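Local coordinates for hypothetical membrane protein (PDB 6JSB) that binds heme in its HtaA domain and probably hands it on within the heme uptake machinery of Corynebacterium glutamicum, at residues P104-D109 with G113-D118; E148-T153 with I186-T191. One frame throughout, in Å; residues are numbered along the deposited sequence. Where two conformers were deposited one is given.

Contact 1. Residues P104-D109 with G113-D118; sequences PTVKFD and GTLLVD
Val106 and Leu115 face each other as a non-hydrogen-bonded pair on the buried side of an antiparallel beta hairpin, with Val106 CG2 4.0 Å from Leu115 CD1. With CG anti to the backbone N (chi1 -176°), Leu115 brings its CD1 methyl close to the first strand, within 4.1 Å of Pro104 CB. Pro104 CB also meets Val117 CG1 at 3.8 Å in one of the two conformers of Val117. These compact, branched or cyclic groups fill the packed face, which Phe146 and Leu141 of strand 139-146 extend.

The other face becomes looser toward the hairpin turn. There Lys107 lays its CG 3.8 Å from Leu116 CD1, while its bent chain carries the ammonium away to the exposed side; a long aliphatic stem with a charged end suits such a border. Thr105, further in, is buried, and its OG1 is hydrogen-bonded to Gln138 and Lys70.

Between the faces, Thr105 and Leu116 exchange two backbone bonds of 2.8 Å from N to O. Lys107 and Thr114 exchange another two, each 2.9 Å from N to O. Main-chain bonds thus fix the register, whereas the side chains make one face apolar and let the other pass from buried Thr105 to exposed Lys107.

Contact 2. Residues E148-T153 with I186-T191; sequences EPIDLT and ITLNLT
Leu152 and Leu190 meet through one methyl each, CD2 of Leu152 lying 3.7 Å from CD1 of Leu190, with the two side chains crossing at a slant. Both leucines have CG anti to the carbonyl carbon (chi1 -57° and -53°), but they touch with different branches: Leu190 reaches out with CD1, its extended branch, whereas Leu152 offers CD2, the branch bent back nearer its own CA. The main chains stay far apart, the CA atoms of Leu152 and Leu190 being 8.4 Å from each other.

One step along, Ile150 points toward the strand and Leu188 points back. Their ends approach more loosely, with Ile150 CD1 4.3 Å from Leu188 CD1 in one of the two conformers of Ile150. Leu188 and Leu190, two residues apart on an extended strand, project to the same side, and Ile150 and Leu152 are spaced to match them. Aliphatic residues suit this buried interface, since methyl groups pack there without needing polar partners.

Asp151, between the two loop residues, turns outward. Its OD1 accepts from Thr153 N, 3.1 Å away and above the carboxylate plane, and from Thr153 OG1 at 2.6 Å on the syn side. The first of these bonds makes an Asx turn with Leu152 at its middle, which bends the loop at this residue; Asp151 OD2 is held by Gln154.

This is a connecting loop of the HtaA domain packed against a curled antiparallel beta-sheet. Leu152 touches Ser64 of strand 56-65, and Phe108 of strand 95-109 meets both aliphatic loop residues, so the loop ties these two strands to strand 186-198, with a polar Asx turn on its outer side.

Overall arrangement
Both contacts serve the same curled antiparallel sheet, but by different means. Contact 1 joins adjacent strands of a hairpin through main-chain bonds, with one buried face and one that becomes exposed near the turn. Contact 2 is smaller and buried, bringing a connecting loop against a strand distant in sequence through aliphatic side chains alone. They share an apolar layer: Phe108 of contact 1 belongs to the surroundings of contact 2, and Ile186 CD1 lies 3.9 Å from Val106 CG2 and 4.1 Å from Leu115 CD1. The side chain of Val117 in contact 1 is about 12 Å from the bound heme, and that of Ile150 in contact 2 is about 9 Å from a bound calcium ion.

Contact 1. Residues P104-D109 with G113-D118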
loop_
_atom_site.group_PDB
_atom_site.type_symbol
_atom_site.label_atom_id
_atom_site.label_comp_id
_atom_site.label_asym_id
_atom_site.label_seq_id
_atom_site.Cartn_x
_atom_site.Cartn_y
_atom_site.Cartn_z
ATOM N N PRO A 104 3.878 0.094 5.142
ATOM C CA PRO A 104 4.750 0.559 4.054
ATOM C C PRO A 104 5.907 1.388 4.577
ATOM O O PRO A 104 5.807 2.082 5.594
ATOM C CB PRO A 104 3.852 1.400 3.163
ATOM C CG PRO A 104 2.481 1.544 3.886
ATOM C CD PRO A 104 2.523 0.722 5.145
ATOM N N THR A 105 7.028 1.261 3.888
ATOM C CA THR A 105 8.209 2.068 4.205
ATOM C C THR A 105 8.606 2.794 2.927
ATOM O O THR A 105 8.723 2.163 1.875
ATOM C CB THR A 105 9.363 1.186 4.721
ATOM O OG1 THR A 105 8.995 0.610 6.002
ATOM C CG2 THR A 105 10.643 2.011 4.906
ATOM N N VAL A 106 8.900 4.100 3.022
ATOM C CA VAL A 106 9.422 4.842 1.878
ATOM C C VAL A 106 10.926 5.003 2.072
ATOM O O VAL A 106 11.359 5.772 2.936
ATOM C CB VAL A 106 8.721 6.192 1.758
ATOM C CG1 VAL A 106 9.354 6.964 0.640
ATOM C CG2 VAL A 106 7.204 5.984 1.532
ATOM N N LYS A 107 11.723 4.242 1.323
ATOM C CA LYS A 107 13.175 4.435 1.333
ATOM C C LYS A 107 13.463 5.535 0.331
ATOM O O LYS A 107 12.717 5.699 -0.649
ATOM C CB LYS A 107 13.876 3.144 0.910
ATOM C CG LYS A 107 13.669 2.034 1.909
ATOM C CD LYS A 107 15.013 1.465 2.308
ATOM C CE LYS A 107 15.789 1.070 1.064
ATOM N NZ LYS A 107 17.191 0.671 1.369
ATOM N N PHE A 108 14.444 6.389 0.634
ATOM C CA PHE A 108 14.716 7.461 -0.306
ATOM C C PHE A 108 16.205 7.797 -0.303
ATOM O O PHE A 108 16.949 7.556 0.656
ATOM C CB PHE A 108 13.883 8.749 0.029
ATOM C CG PHE A 108 14.198 9.319 1.349
ATOM C CD1 PHE A 108 15.300 10.191 1.494
ATOM C CD2 PHE A 108 13.480 8.945 2.484
ATOM C CE1 PHE A 108 15.620 10.684 2.739
ATOM C CE2 PHE A 108 13.794 9.456 3.750
ATOM C CZ PHE A 108 14.880 10.345 3.852
ATOM N N ASP A 109 16.612 8.369 -1.417
ATOM C CA ASP A 109 17.974 8.910 -1.599
ATOM C C ASP A 109 17.796 10.068 -2.579
ATOM O O ASP A 109 17.585 9.835 -3.783
ATOM C CB ASP A 109 18.867 7.819 -2.147
ATOM C CG ASP A 109 20.237 8.299 -2.477
ATOM O OD1 ASP A 109 20.606 9.415 -2.071
ATOM O OD2 ASP A 109 20.938 7.509 -3.117
ATOM N N GLY A 113 13.229 6.960 -4.749
ATOM C CA GLY A 113 12.908 6.142 -3.597
ATOM C C GLY A 113 12.360 4.784 -3.997
ATOM O O GLY A 113 12.290 4.429 -5.180
ATOM N N THR A 114 12.026 4.014 -2.965
ATOM C CA THR A 114 11.497 2.654 -3.140
ATOM C C THR A 114 10.393 2.520 -2.115
ATOM O O THR A 114 10.564 2.901 -0.948
ATOM C CB THR A 114 12.530 1.560 -2.905
ATOM O OG1 THR A 114 13.691 1.798 -3.743
ATOM C CG2 THR A 114 11.915 0.217 -3.290
ATOM N N LEU A 115 9.273 1.942 -2.534
ATOM C CA LEU A 115 8.155 1.713 -1.618
ATOM C C LEU A 115 8.229 0.241 -1.208
ATOM O O LEU A 115 8.054 -0.645 -2.049
ATOM C CB LEU A 115 6.820 2.013 -2.304
ATOM C CG LEU A 115 5.555 1.893 -1.420
ATOM C CD1 LEU A 115 5.628 2.777 -0.210
ATOM C CD2 LEU A 115 4.375 2.271 -2.345
ATOM N N LEU A 116 8.522 -0.017 0.078
ATOM C CA LEU A 116 8.536 -1.357 0.648
ATOM C C LEU A 116 7.207 -1.622 1.325
ATOM O O LEU A 116 6.617 -0.716 1.909
ATOM C CB LEU A 116 9.634 -1.509 1.695
ATOM C CG LEU A 116 11.023 -1.041 1.246
ATOM C CD1 LEU A 116 12.065 -1.335 2.355
ATOM C CD2 LEU A 116 11.391 -1.757 0.033
ATOM N N VAL A 117 6.723 -2.868 1.272
ATOM C CA VAL A 117 5.456 -3.165 1.949
ATOM C C VAL A 117 5.503 -4.596 2.444
ATOM O O VAL A 117 6.130 -5.456 1.859
ATOM C CB VAL A 117 4.185 -3.009 1.063
ATOM C CG1 VAL A 117 3.924 -1.552 0.705
ATOM C CG2 VAL A 117 4.205 -3.915 -0.164
ATOM N N ASP A 118 4.799 -4.842 3.556
ATOM C CA ASP A 118 4.494 -6.212 3.951
ATOM C C ASP A 118 3.259 -6.655 3.172
ATOM O O ASP A 118 2.230 -5.945 3.172
ATOM C CB ASP A 118 4.169 -6.319 5.437
ATOM C CG ASP A 118 5.302 -5.945 6.347
ATOM O OD1 ASP A 118 6.463 -5.815 5.893
ATOM O OD2 ASP A 118 5.010 -5.778 7.558
#

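Contact 2. Residues E148-T153 with I186-T191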
loop_
_atom_site.group_PDB
_atom_site.type_symbol
_atom_site.label_atom_id
_atom_site.label_comp_id
_atom_site.label_asym_id
_atom_site.label_seq_id
_atom_site.Cartn_x
_atom_site.Cartn_y
_atom_site.Cartn_z
ATOM N N GLU A 148 10.973 16.558 -5.652
ATOM C CA GLU A 148 12.110 17.275 -5.105
ATOM C C GLU A 148 12.868 16.301 -4.228
ATOM O O GLU A 148 12.311 15.296 -3.807
ATOM C CB GLU A 148 11.638 18.521 -4.318
ATOM C CG GLU A 148 11.196 18.318 -2.936
ATOM C CD GLU A 148 10.953 19.709 -2.285
ATOM O OE1 GLU A 148 11.713 20.220 -1.396
ATOM O OE2 GLU A 148 10.039 20.345 -2.766
ATOM N N PRO A 149 14.138 16.543 -3.965
ATOM C CA PRO A 149 14.844 15.648 -3.033
ATOM C C PRO A 149 14.237 15.692 -1.629
ATOM O O PRO A 149 13.823 16.747 -1.131
ATOM C CB PRO A 149 16.289 16.198 -3.035
ATOM C CG PRO A 149 16.387 17.040 -4.280
ATOM C CD PRO A 149 14.993 17.604 -4.522
ATOM N N ILE A 150 14.209 14.543 -0.962
ATOM C CA ILE A 150 13.670 14.419 0.394
ATOM C C ILE A 150 14.727 14.872 1.390
ATOM O O ILE A 150 15.814 14.278 1.442
ATOM C CB ILE A 150 13.269 12.969 0.706
ATOM C CG1 ILE A 150 12.351 12.399 -0.372
ATOM C CG2 ILE A 150 12.616 12.940 2.070
ATOM C CD1 ILE A 150 11.100 13.166 -0.465
ATOM N N ASP A 151 14.418 15.910 2.171
ATOM C CA ASP A 151 15.344 16.492 3.149
ATOM C C ASP A 151 14.626 16.527 4.501
ATOM O O ASP A 151 13.824 17.435 4.765
ATOM C CB ASP A 151 15.767 17.890 2.696
ATOM C CG ASP A 151 16.675 18.589 3.710
ATOM O OD1 ASP A 151 17.081 17.948 4.704
ATOM O OD2 ASP A 151 16.966 19.795 3.505
ATOM N N LEU A 152 14.893 15.529 5.367
ATOM C CA LEU A 152 14.149 15.475 6.634
ATOM C C LEU A 152 14.707 16.440 7.687
ATOM O O LEU A 152 14.247 16.429 8.836
ATOM C CB LEU A 152 14.124 14.042 7.174
ATOM C CG LEU A 152 13.531 12.995 6.235
ATOM C CD1 LEU A 152 13.645 11.623 6.894
ATOM C CD2 LEU A 152 12.092 13.356 5.913
ATOM N N THR A 153 15.662 17.284 7.321
ATOM C CA THR A 153 16.056 18.354 8.238
ATOM C C THR A 153 15.192 19.578 8.029
ATOM O O THR A 153 15.271 20.522 8.826
ATOM C CB THR A 153 17.540 18.730 8.104
ATOM O OG1 THR A 153 17.810 19.326 6.823
ATOM C CG2 THR A 153 18.454 17.506 8.357
ATOM N N ILE A 186 2.360 8.875 -4.425
ATOM C CA ILE A 186 2.403 8.906 -2.955
ATOM C C ILE A 186 2.793 10.321 -2.522
ATOM O O ILE A 186 3.730 10.901 -3.064
ATOM C CB ILE A 186 3.352 7.831 -2.376
ATOM C CG1 ILE A 186 3.437 7.907 -0.845
ATOM C CG2 ILE A 186 4.830 7.924 -2.967
ATOM C CD1 ILE A 186 3.795 6.500 -0.211
ATOM N N THR A 187 2.034 10.915 -1.603
ATOM C CA THR A 187 2.373 12.243 -1.089
ATOM C C THR A 187 2.811 12.075 0.367
ATOM O O THR A 187 2.104 11.452 1.159
ATOM C CB THR A 187 1.185 13.215 -1.151
ATOM O OG1 THR A 187 0.807 13.415 -2.522
ATOM C CG2 THR A 187 1.614 14.549 -0.603
ATOM N N LEU A 188 3.941 12.629 0.719
ATOM C CA LEU A 188 4.412 12.593 2.108
ATOM C C LEU A 188 4.091 13.940 2.718
ATOM O O LEU A 188 4.515 14.963 2.163
ATOM C CB LEU A 188 5.912 12.352 2.185
ATOM C CG LEU A 188 6.360 11.057 1.526
ATOM C CD1 LEU A 188 7.952 10.969 1.580
ATOM C CD2 LEU A 188 5.665 9.911 2.297
ATOM N N ASN A 189 3.345 13.947 3.835
ATOM C CA ASN A 189 2.982 15.180 4.548
ATOM C C ASN A 189 3.704 15.065 5.907
ATOM O O ASN A 189 3.186 14.435 6.828
ATOM C CB ASN A 189 1.474 15.277 4.764
ATOM C CG ASN A 189 0.666 15.066 3.461
ATOM O OD1 ASN A 189 0.629 15.963 2.623
ATOM N ND2 ASN A 189 0.006 13.895 3.324
ATOM N N LEU A 190 4.902 15.607 6.022
ATOM C CA LEU A 190 5.741 15.271 7.168
ATOM C C LEU A 190 6.004 16.515 8.005
ATOM O O LEU A 190 6.194 17.599 7.460
ATOM C CB LEU A 190 7.111 14.731 6.722
ATOM C CG LEU A 190 7.057 13.564 5.738
ATOM C CD1 LEU A 190 8.485 13.168 5.339
ATOM C CD2 LEU A 190 6.227 12.396 6.336
ATOM N N THR A 191 6.142 16.325 9.318
ATOM C CA THR A 191 6.672 17.339 10.226
ATOM C C THR A 191 7.913 16.714 10.839
ATOM O O THR A 191 7.830 15.628 11.413
ATOM C CB THR A 191 5.628 17.691 11.295
ATOM O OG1 THR A 191 4.463 18.217 10.644
ATOM C CG2 THR A 191 6.177 18.728 12.292
#